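Local atomic coordinates of leucine aminopeptidase (Legionella pneumophila, PDB entry 5GNE), a protein that probably acts as a zinc-dependent aminopeptidase of family M28, removing residues from the N-termini of peptides. Residues Y94-F106 with D287-Y301. Residues are numbered along the deposited sequence; the frame is centred on the assembly and turned at random.
Sequences YPINHEAQVHSLF and DKGLTEFTAELLTRY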
ATOM      1  N   TYR A  94     -19.807 -10.239   6.232  1.00 69.10           N
ATOM      2  CA  TYR A  94     -20.039  -8.920   5.620  1.00 62.43           C
ATOM      3  C   TYR A  94     -21.173  -8.969   4.586  1.00 55.57           C
ATOM      4  O   TYR A  94     -21.149  -9.777   3.649  1.00 49.92           O
ATOM      5  CB  TYR A  94     -18.788  -8.417   4.919  1.00 52.69           C
ATOM      6  CG  TYR A  94     -17.593  -8.157   5.794  1.00 57.25           C
ATOM      7  CD1 TYR A  94     -17.312  -6.878   6.289  1.00 45.39           C
ATOM      8  CD2 TYR A  94     -16.720  -9.197   6.104  1.00 52.26           C
ATOM      9  CE1 TYR A  94     -16.187  -6.657   7.082  1.00 48.33           C
ATOM     10  CE2 TYR A  94     -15.610  -8.994   6.890  1.00 49.67           C
ATOM     11  CZ  TYR A  94     -15.338  -7.732   7.380  1.00 57.89           C
ATOM     12  OH  TYR A  94     -14.211  -7.575   8.161  1.00 61.39           O
ATOM     13  N   PRO A  95     -22.154  -8.084   4.746  1.00 44.12           N
ATOM     14  CA  PRO A  95     -23.318  -7.966   3.869  1.00 46.41           C
ATOM     15  C   PRO A  95     -22.926  -7.451   2.497  1.00 50.33           C
ATOM     16  O   PRO A  95     -21.986  -6.650   2.427  1.00 56.81           O
ATOM     17  CB  PRO A  95     -24.202  -6.930   4.567  1.00 46.10           C
ATOM     18  CG  PRO A  95     -23.680  -6.810   5.938  1.00 50.32           C
ATOM     19  CD  PRO A  95     -22.249  -7.215   5.926  1.00 46.36           C
ATOM     20  N   ILE A  96     -23.551  -7.971   1.441  1.00 45.63           N
ATOM     21  CA  ILE A  96     -23.472  -7.386   0.098  1.00 50.40           C
ATOM     22  C   ILE A  96     -24.902  -7.088  -0.453  1.00 57.51           C
ATOM     23  O   ILE A  96     -25.579  -7.980  -0.936  1.00 60.20           O
ATOM     24  CB  ILE A  96     -22.697  -8.321  -0.830  1.00 46.92           C
ATOM     25  CG1 ILE A  96     -21.268  -8.496  -0.310  1.00 50.71           C
ATOM     26  CG2 ILE A  96     -22.631  -7.761  -2.221  1.00 53.03           C
ATOM     27  CD1 ILE A  96     -20.446  -9.498  -1.102  1.00 47.26           C
ATOM     28  N   ASN A  97     -25.365  -5.844  -0.364  1.00 59.79           N
ATOM     29  CA  ASN A  97     -26.802  -5.552  -0.491  1.00 60.74           C
ATOM     30  C   ASN A  97     -27.131  -4.228  -1.199  1.00 54.62           C
ATOM     31  O   ASN A  97     -28.214  -3.654  -1.026  1.00 55.94           O
ATOM     32  CB  ASN A  97     -27.403  -5.585   0.924  1.00 57.81           C
ATOM     33  CG  ASN A  97     -26.599  -4.757   1.897  1.00 54.60           C
ATOM     34  OD1 ASN A  97     -25.571  -4.159   1.535  1.00 67.71           O
ATOM     35  ND2 ASN A  97     -26.996  -4.787   3.148  1.00 53.04           N
ATOM     36  N   HIS A  98     -26.138  -3.734  -1.913  1.00 57.11           N
ATOM     37  CA  HIS A  98     -26.089  -2.426  -2.535  1.00 55.52           C
ATOM     38  C   HIS A  98     -25.817  -2.459  -4.034  1.00 56.44           C
ATOM     39  O   HIS A  98     -25.110  -1.578  -4.565  1.00 57.97           O
ATOM     40  CB  HIS A  98     -25.003  -1.707  -1.721  1.00 63.38           C
ATOM     41  CG  HIS A  98     -25.437  -1.449  -0.318  1.00 68.97           C
ATOM     42  ND1 HIS A  98     -24.885  -0.485   0.476  1.00 85.56           N
ATOM     43  CD2 HIS A  98     -26.631  -1.735   0.264  1.00 66.89           C
ATOM     44  CE1 HIS A  98     -25.549  -0.404   1.606  1.00 59.78           C
ATOM     45  NE2 HIS A  98     -26.675  -1.090   1.457  1.00 62.22           N
ATOM     46  N   GLU A  99     -26.443  -3.392  -4.745  1.00 51.62           N
ATOM     47  CA  GLU A  99     -26.121  -3.624  -6.148  1.00 51.31           C
ATOM     48  C   GLU A  99     -26.386  -2.394  -7.018  1.00 61.71           C
ATOM     49  O   GLU A  99     -25.587  -2.070  -7.900  1.00 63.18           O
ATOM     50  CB  GLU A  99     -26.906  -4.821  -6.705  1.00 65.02           C
ATOM     51  CG  GLU A  99     -26.774  -4.946  -8.237  1.00103.90           C
ATOM     52  CD  GLU A  99     -27.171  -6.314  -8.797  1.00114.97           C
ATOM     53  OE1 GLU A  99     -27.246  -7.301  -8.022  1.00121.83           O
ATOM     54  OE2 GLU A  99     -27.331  -6.407 -10.036  1.00111.13           O
ATOM     55  N   ALA A 100     -27.482  -1.680  -6.766  1.00 52.75           N
ATOM     56  CA  ALA A 100     -27.791  -0.513  -7.598  1.00 44.31           C
ATOM     57  C   ALA A 100     -26.705   0.528  -7.466  1.00 50.21           C
ATOM     58  O   ALA A 100     -26.238   1.073  -8.468  1.00 50.34           O
ATOM     59  CB  ALA A 100     -29.111   0.066  -7.226  1.00 40.88           C
ATOM     60  N   GLN A 101     -26.295   0.802  -6.231  1.00 52.88           N
ATOM     61  CA  GLN A 101     -25.271   1.812  -6.019  1.00 50.68           C
ATOM     62  C   GLN A 101     -23.931   1.403  -6.620  1.00 48.95           C
ATOM     63  O   GLN A 101     -23.263   2.212  -7.269  1.00 55.98           O
ATOM     64  CB  GLN A 101     -25.118   2.129  -4.530  1.00 53.14           C
ATOM     65  CG  GLN A 101     -26.344   2.814  -3.895  1.00 60.62           C
ATOM     66  CD  GLN A 101     -27.404   1.864  -3.377  1.00 66.24           C
ATOM     67  OE1 GLN A 101     -27.532   0.717  -3.821  1.00 66.58           O
ATOM     68  NE2 GLN A 101     -28.192   2.354  -2.436  1.00 70.36           N
ATOM     69  N   VAL A 102     -23.561   0.139  -6.452  1.00 46.01           N
ATOM     70  CA  VAL A 102     -22.307  -0.363  -6.986  1.00 42.20           C
ATOM     71  C   VAL A 102     -22.286  -0.193  -8.515  1.00 55.85           C
ATOM     72  O   VAL A 102     -21.298   0.274  -9.086  1.00 60.07           O
ATOM     73  CB  VAL A 102     -22.095  -1.846  -6.573  1.00 55.75           C
ATOM     74  CG1 VAL A 102     -20.926  -2.477  -7.328  1.00 34.69           C
ATOM     75  CG2 VAL A 102     -21.884  -1.949  -5.039  1.00 43.42           C
ATOM     76  N   HIS A 103     -23.372  -0.558  -9.187  1.00 57.04           N
ATOM     77  CA  HIS A 103     -23.409  -0.384 -10.634  1.00 61.19           C
ATOM     78  C   HIS A 103     -23.398   1.077 -11.062  1.00 54.06           C
ATOM     79  O   HIS A 103     -22.738   1.407 -12.034  1.00 51.58           O
ATOM     80  CB  HIS A 103     -24.590  -1.138 -11.247  1.00 70.34           C
ATOM     81  CG  HIS A 103     -24.359  -2.618 -11.328  1.00 97.01           C
ATOM     82  ND1 HIS A 103     -24.517  -3.465 -10.250  1.00102.22           N
ATOM     83  CD2 HIS A 103     -23.916  -3.394 -12.348  1.00108.61           C
ATOM     84  CE1 HIS A 103     -24.217  -4.699 -10.611  1.00103.43           C
ATOM     85  NE2 HIS A 103     -23.847  -4.684 -11.879  1.00110.73           N
ATOM     86  N   SER A 104     -24.080   1.955 -10.334  1.00 51.17           N
ATOM     87  CA  SER A 104     -24.013   3.390 -10.640  1.00 48.88           C
ATOM     88  C   SER A 104     -22.577   3.846 -10.625  1.00 56.33           C
ATOM     89  O   SER A 104     -22.163   4.596 -11.503  1.00 62.87           O
ATOM     90  CB  SER A 104     -24.838   4.232  -9.672  1.00 59.44           C
ATOM     91  OG  SER A 104     -26.204   3.915  -9.791  1.00 79.59           O
ATOM     92  N   LEU A 105     -21.812   3.399  -9.631  1.00 48.55           N
ATOM     93  CA  LEU A 105     -20.424   3.845  -9.536  1.00 44.92           C
ATOM     94  C   LEU A 105     -19.574   3.257 -10.648  1.00 43.19           C
ATOM     95  O   LEU A 105     -18.705   3.961 -11.176  1.00 48.29           O
ATOM     96  CB  LEU A 105     -19.823   3.529  -8.162  1.00 37.38           C
ATOM     97  CG  LEU A 105     -20.546   4.274  -7.031  1.00 45.33           C
ATOM     98  CD1 LEU A 105     -19.625   4.420  -5.869  1.00 43.87           C
ATOM     99  CD2 LEU A 105     -20.978   5.672  -7.470  1.00 44.52           C
ATOM    100  N   PHE A 106     -19.785   1.983 -10.988  1.00 41.89           N
ATOM    101  CA  PHE A 106     -19.061   1.362 -12.124  1.00 43.63           C
ATOM    102  C   PHE A 106     -19.212   2.198 -13.396  1.00 47.38           C
ATOM    103  O   PHE A 106     -18.235   2.515 -14.054  1.00 51.76           O
ATOM    104  CB  PHE A 106     -19.542  -0.068 -12.405  1.00 39.74           C
ATOM    105  CG  PHE A 106     -19.050  -1.085 -11.404  1.00 47.55           C
ATOM    106  CD1 PHE A 106     -18.460  -0.669 -10.199  1.00 34.81           C
ATOM    107  CD2 PHE A 106     -19.147  -2.454 -11.672  1.00 40.33           C
ATOM    108  CE1 PHE A 106     -18.001  -1.593  -9.267  1.00 41.13           C
ATOM    109  CE2 PHE A 106     -18.684  -3.405 -10.748  1.00 43.71           C
ATOM    110  CZ  PHE A 106     -18.102  -2.971  -9.537  1.00 51.04           C
ATOM    111  N   ASP A 287      -6.485 -10.043   6.837  1.00 44.37           N
ATOM    112  CA  ASP A 287      -7.661 -10.558   7.537  1.00 45.70           C
ATOM    113  C   ASP A 287      -8.385 -11.544   6.643  1.00 51.98           C
ATOM    114  O   ASP A 287      -8.734 -11.208   5.509  1.00 55.08           O
ATOM    115  CB  ASP A 287      -8.621  -9.427   7.912  1.00 44.76           C
ATOM    116  CG  ASP A 287      -9.752  -9.888   8.807  1.00 48.55           C
ATOM    117  OD1 ASP A 287     -10.912  -9.960   8.351  1.00 51.97           O
ATOM    118  OD2 ASP A 287      -9.477 -10.164   9.989  1.00 59.28           O
ATOM    119  N   LYS A 288      -8.622 -12.751   7.143  1.00 59.00           N
ATOM    120  CA  LYS A 288      -9.291 -13.773   6.343  1.00 60.12           C
ATOM    121  C   LYS A 288     -10.732 -13.401   6.077  1.00 54.61           C
ATOM    122  O   LYS A 288     -11.187 -13.544   4.956  1.00 59.83           O
ATOM    123  CB  LYS A 288      -9.219 -15.139   7.052  1.00 68.16           C
ATOM    124  CG  LYS A 288      -9.837 -16.351   6.315  1.00 81.11           C
ATOM    125  CD  LYS A 288      -9.158 -16.684   4.993  1.00 88.66           C
ATOM    126  CE  LYS A 288      -9.772 -17.928   4.311  1.00 96.61           C
ATOM    127  NZ  LYS A 288      -9.521 -19.231   5.038  1.00 95.78           N
ATOM    128  N   GLY A 289     -11.402 -12.811   7.062  1.00 55.31           N
ATOM    129  CA  GLY A 289     -12.760 -12.310   6.891  1.00 60.28           C
ATOM    130  C   GLY A 289     -12.894 -11.248   5.808  1.00 57.89           C
ATOM    131  O   GLY A 289     -13.704 -11.378   4.902  1.00 62.16           O
ATOM    132  N   LEU A 290     -12.083 -10.201   5.898  1.00 56.19           N
ATOM    133  CA  LEU A 290     -12.061  -9.145   4.892  1.00 52.72           C
ATOM    134  C   LEU A 290     -11.680  -9.700   3.514  1.00 55.50           C
ATOM    135  O   LEU A 290     -12.158  -9.219   2.480  1.00 50.76           O
ATOM    136  CB  LEU A 290     -11.090  -8.032   5.309  1.00 43.05           C
ATOM    137  CG  LEU A 290     -11.259  -6.643   4.683  1.00 45.44           C
ATOM    138  CD1 LEU A 290     -12.692  -6.147   4.871  1.00 46.27           C
ATOM    139  CD2 LEU A 290     -10.268  -5.629   5.273  1.00 43.62           C
ATOM    140  N   THR A 291     -10.803 -10.699   3.503  1.00 49.94           N
ATOM    141  CA  THR A 291     -10.371 -11.331   2.250  1.00 52.39           C
ATOM    142  C   THR A 291     -11.463 -12.179   1.596  1.00 50.90           C
ATOM    143  O   THR A 291     -11.634 -12.122   0.375  1.00 52.77           O
ATOM    144  CB  THR A 291      -9.105 -12.188   2.474  1.00 51.20           C
ATOM    145  OG1 THR A 291      -8.052 -11.341   2.970  1.00 51.37           O
ATOM    146  CG2 THR A 291      -8.654 -12.855   1.176  1.00 43.76           C
ATOM    147  N   GLU A 292     -12.243 -12.919   2.384  1.00 54.91           N
ATOM    148  CA  GLU A 292     -13.353 -13.654   1.788  1.00 57.70           C
ATOM    149  C   GLU A 292     -14.348 -12.656   1.204  1.00 55.44           C
ATOM    150  O   GLU A 292     -14.899 -12.884   0.130  1.00 59.63           O
ATOM    151  CB  GLU A 292     -14.054 -14.588   2.794  1.00 69.69           C
ATOM    152  CG  GLU A 292     -13.139 -15.381   3.718  1.00 90.10           C
ATOM    153  CD  GLU A 292     -13.873 -16.092   4.876  1.00101.95           C
ATOM    154  OE1 GLU A 292     -15.079 -15.835   5.090  1.00105.92           O
ATOM    155  OE2 GLU A 292     -13.231 -16.916   5.575  1.00103.06           O
ATOM    156  N   PHE A 293     -14.546 -11.541   1.904  1.00 53.10           N
ATOM    157  CA  PHE A 293     -15.407 -10.454   1.440  1.00 46.22           C
ATOM    158  C   PHE A 293     -14.951  -9.935   0.074  1.00 45.80           C
ATOM    159  O   PHE A 293     -15.756  -9.804  -0.849  1.00 45.89           O
ATOM    160  CB  PHE A 293     -15.408  -9.335   2.480  1.00 52.06           C
ATOM    161  CG  PHE A 293     -16.156  -8.078   2.063  1.00 46.52           C
ATOM    162  CD1 PHE A 293     -17.526  -8.094   1.861  1.00 45.72           C
ATOM    163  CD2 PHE A 293     -15.485  -6.878   1.933  1.00 40.07           C
ATOM    164  CE1 PHE A 293     -18.208  -6.938   1.525  1.00 48.63           C
ATOM    165  CE2 PHE A 293     -16.166  -5.710   1.591  1.00 42.60           C
ATOM    166  CZ  PHE A 293     -17.522  -5.741   1.382  1.00 43.46           C
ATOM    167  N   THR A 294     -13.655  -9.652  -0.054  1.00 43.05           N
ATOM    168  CA  THR A 294     -13.100  -9.168  -1.322  1.00 46.50           C
ATOM    169  C   THR A 294     -13.333 -10.188  -2.448  1.00 52.74           C
ATOM    170  O   THR A 294     -13.726  -9.828  -3.559  1.00 54.97           O
ATOM    171  CB  THR A 294     -11.593  -8.844  -1.177  1.00 44.80           C
ATOM    172  OG1 THR A 294     -11.392  -7.958  -0.067  1.00 40.34           O
ATOM    173  CG2 THR A 294     -11.048  -8.188  -2.445  1.00 38.41           C
ATOM    174  N   ALA A 295     -13.103 -11.460  -2.143  1.00 54.50           N
ATOM    175  CA  ALA A 295     -13.385 -12.553  -3.077  1.00 51.97           C
ATOM    176  C   ALA A 295     -14.838 -12.510  -3.575  1.00 47.40           C
ATOM    177  O   ALA A 295     -15.085 -12.641  -4.766  1.00 47.09           O
ATOM    178  CB  ALA A 295     -13.063 -13.906  -2.447  1.00 41.42           C
ATOM    179  N   GLU A 296     -15.804 -12.315  -2.684  1.00 45.40           N
ATOM    180  CA  GLU A 296     -17.183 -12.316  -3.156  1.00 55.99           C
ATOM    181  C   GLU A 296     -17.543 -11.047  -3.921  1.00 55.21           C
ATOM    182  O   GLU A 296     -18.431 -11.074  -4.766  1.00 56.06           O
ATOM    183  CB  GLU A 296     -18.167 -12.413  -1.996  1.00 57.49           C
ATOM    184  CG  GLU A 296     -17.734 -13.255  -0.836  1.00 72.10           C
ATOM    185  CD  GLU A 296     -18.711 -13.173   0.317  1.00 84.53           C
ATOM    186  OE1 GLU A 296     -18.886 -12.076   0.897  1.00 90.83           O
ATOM    187  OE2 GLU A 296     -19.303 -14.212   0.648  1.00 90.15           O
ATOM    188  N   LEU A 297     -16.818  -9.957  -3.677  1.00 51.04           N
ATOM    189  CA  LEU A 297     -17.038  -8.746  -4.453  1.00 46.11           C
ATOM    190  C   LEU A 297     -16.550  -8.999  -5.873  1.00 51.37           C
ATOM    191  O   LEU A 297     -17.222  -8.649  -6.855  1.00 51.59           O
ATOM    192  CB  LEU A 297     -16.334  -7.538  -3.819  1.00 41.57           C
ATOM    193  CG  LEU A 297     -16.743  -7.020  -2.414  1.00 43.21           C
ATOM    194  CD1 LEU A 297     -15.749  -5.965  -1.966  1.00 33.33           C
ATOM    195  CD2 LEU A 297     -18.155  -6.458  -2.331  1.00 41.39           C
ATOM    196  N   LEU A 298     -15.403  -9.667  -5.979  1.00 49.90           N
ATOM    197  CA  LEU A 298     -14.846  -9.986  -7.293  1.00 44.42           C
ATOM    198  C   LEU A 298     -15.787 -10.878  -8.099  1.00 55.46           C
ATOM    199  O   LEU A 298     -16.059 -10.628  -9.281  1.00 68.29           O
ATOM    200  CB  LEU A 298     -13.484 -10.660  -7.146  1.00 48.20           C
ATOM    201  CG  LEU A 298     -12.271  -9.738  -6.945  1.00 46.94           C
ATOM    202  CD1 LEU A 298     -10.983 -10.532  -6.806  1.00 50.06           C
ATOM    203  CD2 LEU A 298     -12.164  -8.742  -8.091  1.00 38.74           C
ATOM    204  N   THR A 299     -16.294 -11.918  -7.461  1.00 50.29           N
ATOM    205  CA  THR A 299     -17.198 -12.817  -8.143  1.00 58.84           C
ATOM    206  C   THR A 299     -18.538 -12.145  -8.454  1.00 60.40           C
ATOM    207  O   THR A 299     -19.001 -12.163  -9.607  1.00 52.13           O
ATOM    208  CB  THR A 299     -17.397 -14.103  -7.330  1.00 52.60           C
ATOM    209  OG1 THR A 299     -16.174 -14.850  -7.375  1.00 65.78           O
ATOM    210  CG2 THR A 299     -18.500 -14.957  -7.939  1.00 51.44           C
ATOM    211  N   ARG A 300     -19.144 -11.530  -7.443  1.00 58.13           N
ATOM    212  CA  ARG A 300     -20.469 -10.947  -7.610  1.00 60.47           C
ATOM    213  C   ARG A 300     -20.486  -9.718  -8.516  1.00 55.69           C
ATOM    214  O   ARG A 300     -21.412  -9.550  -9.298  1.00 60.68           O
ATOM    215  CB  ARG A 300     -21.060 -10.580  -6.253  1.00 67.48           C
ATOM    216  CG  ARG A 300     -22.385  -9.880  -6.364  1.00 77.77           C
ATOM    217  CD  ARG A 300     -23.333 -10.331  -5.286  1.00 87.20           C
ATOM    218  NE  ARG A 300     -24.696  -9.944  -5.615  1.00 95.36           N
ATOM    219  CZ  ARG A 300     -25.745 -10.213  -4.851  1.00105.19           C
ATOM    220  NH1 ARG A 300     -25.574 -10.868  -3.707  1.00103.15           N
ATOM    221  NH2 ARG A 300     -26.960  -9.823  -5.228  1.00109.91           N
ATOM    222  N   TYR A 301     -19.482  -8.853  -8.418  1.00 53.81           N
ATOM    223  CA  TYR A 301     -19.545  -7.576  -9.137  1.00 53.47           C
ATOM    224  C   TYR A 301     -18.534  -7.426 -10.267  1.00 55.68           C
ATOM    225  O   TYR A 301     -18.899  -7.026 -11.372  1.00 59.19           O
ATOM    226  CB  TYR A 301     -19.369  -6.398  -8.170  1.00 52.11           C
ATOM    227  CG  TYR A 301     -20.509  -6.208  -7.194  1.00 46.47           C
ATOM    228  CD1 TYR A 301     -21.815  -6.082  -7.650  1.00 45.53           C
ATOM    229  CD2 TYR A 301     -20.275  -6.094  -5.824  1.00 41.59           C
ATOM    230  CE1 TYR A 301     -22.864  -5.887  -6.769  1.00 49.20           C
ATOM    231  CE2 TYR A 301     -21.323  -5.894  -4.940  1.00 43.70           C
ATOM    232  CZ  TYR A 301     -22.615  -5.786  -5.425  1.00 44.16           C
ATOM    233  OH  TYR A 301     -23.674  -5.585  -4.572  1.00 55.02           O
TER
HETATM  234  O   HOH W   1     -24.884  -9.153  -8.191  1.00 58.92           O
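A knob-into-hole contact on helix 288-302 of the M28 peptidase fold sets Tyr301 among Glu99, Val102, His103 and Phe106 of helix 99-106, the two helix segments crossing at -73°. The phenol lies between two aliphatic groups: Val102 CG1 stands almost on the ring normal, 3.7 Å from the centroid of the Tyr301 ring, in a CH-pi contact, while CG of Arg300 covers the opposite face. His103 CE1 meets the Tyr301 ring at its edge, and CG2 of Ile96 packs 3.5 Å from Tyr301 CE2. Tyr301 O lies at the edge of the Phe106 ring. Beside the knob a water accepts from Arg300 NE at 2.7 Å and donates to Glu99 OE1, bridging a pair whose direct salt bridge, Glu99 OE1 to Arg300 NH2, is long at 3.8 Å. The loop preceding helix 99-106 runs alongside helix 288-302 in the same N-to-C direction. There Ile96 CD1 reaches Leu297 CD2 and the stem of Glu296, and Tyr94 CB presses on Phe293 CD1. The CG of Phe293 is anti to its backbone N (chi1 174°), which sends the ring toward this loop, its plane 33° from that of Tyr94. From helix 355-373, the Glu371 carboxylate is hydrogen-bonded to Tyr301 OH and the backbone N of Asn97 and His98, and Val370 touches Val102, while helix 288-302 rests through Thr291, Ala295 and Leu298 on strands 279-282 and 306-309 of the mixed sheet.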